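Local coordinates for methylated-DNA--protein-cysteine methyltransferase (PDB 1MGT) that repairs O6-methylguanine and O4-methylthymine in DNA by moving the methyl group onto one of its own cysteines, a suicide reaction that inactivates it for good, at residues G113-A118 against R124-A129; K102-K105 against V109-Y112. One frame throughout, in Å; residues are numbered along the deposited sequence.

Contact 1: residues G113-A118 against R124-A129. With SO4 (sulfate ion), chain B.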
# COMPACT_ATOMS: atom_id res chain seq x y z
N GLY A 113 -11.08 -1.62 14.86
CA GLY A 113 -12.05 -2.45 15.53
C GLY A 113 -13.16 -2.98 14.64
O GLY A 113 -13.52 -4.16 14.79
N ASP A 114 -13.74 -2.17 13.77
CA ASP A 114 -14.82 -2.60 12.89
C ASP A 114 -14.31 -3.57 11.83
O ASP A 114 -14.99 -4.51 11.44
CB ASP A 114 -15.50 -1.39 12.21
CG ASP A 114 -16.27 -0.57 13.25
OD1 ASP A 114 -16.49 -1.06 14.37
OD2 ASP A 114 -16.64 0.57 12.92
N LEU A 115 -13.06 -3.34 11.39
CA LEU A 115 -12.50 -4.26 10.37
C LEU A 115 -12.29 -5.63 11.00
O LEU A 115 -12.60 -6.67 10.40
CB LEU A 115 -11.19 -3.67 9.83
CG LEU A 115 -10.41 -4.52 8.83
CD1 LEU A 115 -11.25 -4.87 7.62
CD2 LEU A 115 -9.16 -3.73 8.36
N ALA A 116 -11.80 -5.65 12.25
CA ALA A 116 -11.58 -6.88 12.97
C ALA A 116 -12.90 -7.62 13.18
O ALA A 116 -13.00 -8.84 13.00
CB ALA A 116 -10.92 -6.64 14.31
N LYS A 117 -13.95 -6.87 13.56
CA LYS A 117 -15.24 -7.52 13.78
C LYS A 117 -15.79 -8.14 12.52
O LYS A 117 -16.35 -9.25 12.54
CB LYS A 117 -16.25 -6.48 14.35
CG LYS A 117 -16.12 -6.39 15.85
CD LYS A 117 -16.57 -5.04 16.41
CE LYS A 117 -16.24 -5.01 17.92
NZ LYS A 117 -15.47 -3.79 18.25
N ALA A 118 -15.58 -7.49 11.37
CA ALA A 118 -16.07 -7.99 10.11
C ALA A 118 -15.40 -9.30 9.69
O ALA A 118 -16.02 -10.11 9.01
CB ALA A 118 -15.87 -6.97 8.98
N ARG A 124 -5.65 -6.25 17.04
CA ARG A 124 -4.20 -6.38 17.02
C ARG A 124 -3.75 -7.18 15.79
O ARG A 124 -2.81 -6.71 15.15
CB ARG A 124 -3.64 -6.97 18.30
CG ARG A 124 -3.80 -6.00 19.47
CD ARG A 124 -3.34 -6.67 20.78
NE ARG A 124 -3.90 -5.91 21.89
CZ ARG A 124 -3.30 -5.62 23.02
NH1 ARG A 124 -2.06 -6.03 23.25
NH2 ARG A 124 -3.95 -4.91 23.93
N ALA A 125 -4.45 -8.24 15.46
CA ALA A 125 -4.07 -9.00 14.24
C ALA A 125 -4.19 -8.15 13.01
O ALA A 125 -3.35 -8.17 12.08
CB ALA A 125 -4.92 -10.28 14.17
N VAL A 126 -5.24 -7.32 12.90
CA VAL A 126 -5.46 -6.44 11.77
C VAL A 126 -4.37 -5.36 11.74
O VAL A 126 -3.88 -5.03 10.67
CB VAL A 126 -6.85 -5.73 11.85
CG1 VAL A 126 -6.95 -4.58 10.87
CG2 VAL A 126 -7.92 -6.78 11.51
N GLY A 127 -4.02 -4.87 12.93
CA GLY A 127 -2.97 -3.84 13.02
C GLY A 127 -1.66 -4.46 12.49
O GLY A 127 -0.96 -3.81 11.70
N GLY A 128 -1.33 -5.66 12.91
CA GLY A 128 -0.10 -6.32 12.44
C GLY A 128 -0.10 -6.47 10.93
O GLY A 128 0.94 -6.29 10.27
N ALA A 129 -1.24 -6.86 10.34
CA ALA A 129 -1.33 -7.01 8.91
C ALA A 129 -1.18 -5.67 8.20
O ALA A 129 -0.56 -5.59 7.13
CB ALA A 129 -2.64 -7.70 8.51
S SO4 B . -9.82 1.17 17.34
O1 SO4 B . -8.46 1.09 16.64
O2 SO4 B . -9.96 2.58 17.80
O3 SO4 B . -9.77 0.20 18.45
O4 SO4 B . -10.89 0.84 16.38
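The helix-turn-helix of the DNA-binding domain sets Val126 of helix 123-131 against Leu115 and Ala116 of helix 112-118, and one branched side chain serves both partners. CG1 of Val126 meets one branch of Leu115, CD2 to CG1 3.5 Å, a tight fit for two methyls, and the two side chains cross obliquely. The extended first torsion of Leu115 (chi1 176°, CG opposite the backbone N) places CD2 against that methyl. The other methyl, Val126 CG2, faces backbone as much as side chain: it lies 3.9 Å from Ala116 CA and 4.1 Å from Ala116 CB, the small residue letting the helices come to 6.3 Å between Ala116 CA and Val126 CA. No hydrogen bond crosses this buried seam. With an alanine in place of Val126, the loss of both methyls would probably open a gap beside Leu115 and Ala116.

Near the start of helix 112-118, Gly113 N donates to O4 of a sulfate, probably from the crystallisation liquor (2.9 Å, N-H...O angle 157°), which His147 ND1 also holds. The pair of helices is the familiar helix-turn-helix arrangement, in which, as in relatives of this family, the second helix is probably the one presented to DNA.

Contact 2: residues K102-K105 against V109-Y112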
# COMPACT_ATOMS: atom_id res chain seq x y z
N LYS A 102 -11.78 -4.87 -1.62
CA LYS A 102 -13.06 -5.01 -2.29
C LYS A 102 -14.20 -4.30 -1.55
O LYS A 102 -15.19 -3.94 -2.19
CB LYS A 102 -13.43 -6.52 -2.32
CG LYS A 102 -12.65 -7.28 -3.39
CD LYS A 102 -13.06 -8.75 -3.43
CE LYS A 102 -11.95 -9.55 -4.11
NZ LYS A 102 -12.44 -10.87 -4.62
N ASN A 103 -14.06 -4.14 -0.23
CA ASN A 103 -15.20 -3.54 0.48
C ASN A 103 -15.08 -2.16 1.05
O ASN A 103 -16.15 -1.56 1.32
CB ASN A 103 -15.56 -4.53 1.64
CG ASN A 103 -16.04 -5.85 1.08
OD1 ASN A 103 -17.12 -5.91 0.49
ND2 ASN A 103 -15.24 -6.90 1.24
N VAL A 104 -13.90 -1.64 1.29
CA VAL A 104 -13.75 -0.29 1.86
C VAL A 104 -13.50 0.66 0.70
O VAL A 104 -12.39 0.77 0.17
CB VAL A 104 -12.67 -0.25 2.94
CG1 VAL A 104 -12.59 1.10 3.62
CG2 VAL A 104 -13.01 -1.32 4.01
N LYS A 105 -14.58 1.32 0.28
CA LYS A 105 -14.52 2.18 -0.89
C LYS A 105 -13.86 3.53 -0.72
O LYS A 105 -13.81 4.11 0.35
CB LYS A 105 -15.96 2.41 -1.42
CG LYS A 105 -16.77 1.16 -1.62
CD LYS A 105 -16.25 0.23 -2.68
CE LYS A 105 -16.99 -1.11 -2.67
NZ LYS A 105 -18.42 -0.92 -3.07
N VAL A 109 -13.96 5.25 5.26
CA VAL A 109 -12.95 4.73 6.16
C VAL A 109 -13.58 3.61 7.00
O VAL A 109 -14.78 3.35 6.86
CB VAL A 109 -12.35 5.77 7.10
CG1 VAL A 109 -11.65 6.91 6.33
CG2 VAL A 109 -13.43 6.36 8.01
N ILE A 110 -12.76 2.96 7.80
CA ILE A 110 -13.25 1.89 8.70
C ILE A 110 -12.28 1.86 9.86
O ILE A 110 -11.08 2.16 9.69
CB ILE A 110 -13.36 0.54 8.01
CG1 ILE A 110 -14.14 -0.44 8.92
CG2 ILE A 110 -11.96 -0.02 7.71
CD1 ILE A 110 -14.81 -1.56 8.13
N THR A 111 -12.73 1.58 11.07
CA THR A 111 -11.83 1.56 12.20
C THR A 111 -11.14 0.20 12.29
O THR A 111 -11.61 -0.79 11.71
CB THR A 111 -12.56 1.83 13.54
OG1 THR A 111 -13.48 0.75 13.76
CG2 THR A 111 -13.31 3.16 13.45
N TYR A 112 -10.03 0.14 13.02
CA TYR A 112 -9.35 -1.13 13.20
C TYR A 112 -10.36 -2.13 13.83
O TYR A 112 -10.42 -3.27 13.44
CB TYR A 112 -8.19 -1.04 14.19
CG TYR A 112 -7.01 -0.31 13.60
CD1 TYR A 112 -6.83 1.04 13.91
CD2 TYR A 112 -6.10 -0.93 12.76
CE1 TYR A 112 -5.77 1.74 13.40
CE2 TYR A 112 -5.03 -0.23 12.24
CZ TYR A 112 -4.88 1.10 12.56
OH TYR A 112 -3.82 1.83 12.06
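Val104 and Ile110 meet methyl to methyl where helix 91-103 gives way to a short turn and the chain comes back as strand 110-111. This apolar pairing is the one side-chain-to-side-chain contact between the two segments: Val104 CG2 and Ile110 CG2 are 4.1 Å apart, an ordinary van der Waals distance, and the two side chains cross at about a right angle and meet through one methyl branch each. On Ile110 the longer branch, CG1, is anti to the backbone N (chi1 -169°), leaving the CG2 methyl to face the valine.

A looser contact is with backbone: Val104 CG1 lies 4.3 Å from Val109 C, the carbonyl carbon. The side chain of Val109 itself starts away from 102-105 and packs on Val145 and Val169. Val104, buried and the first residue to leave helical geometry, thus turns one methyl to Ile110 and the other to the backbone of Val109.

Hydrogen bonds run to other partners. Val104 O accepts one from Arg143 NH1, and Ser108 OG is hydrogen-bonded to Lys105 O within the turn. Ile110 makes backbone hydrogen bonds with Arg143 and Val145, at and just before strand 144-145, which runs parallel to strand 110-111. At the end of the strand Thr111 takes the N-cap position, its OG1 accepting the N-H of Asp114.

With no hydrogen bond or ion pair linking 102-105 to 109-112, their mutual fit probably rests on shape and the shielding of methyl groups from water, while the strand's polar backbone is engaged with 144-145 and the residue before it.

Contact 2 closes before contact 1 opens, so the two follow in series through the DNA-binding domain: the end of helix 91-103, strand 110-111, then helices 112-118 and 123-131. Their centres lie 11 Å apart on the same side of the chain's centre, and they touch directly. Ile110 CG1 approaches Leu115 N at 4.0 Å, and the ring of Tyr112 reaches helix 123-131, its CD2 4.2 Å from Val126 CG1. Helix 91-103 also packs on the first contact through Trp99, against Leu115. These packing contacts join the helix-turn-helix to the small parallel sheet, with Ile110 and Leu115 about 9 and 8 Å, side chain to side chain, from Cys141, the inferred methyl acceptor.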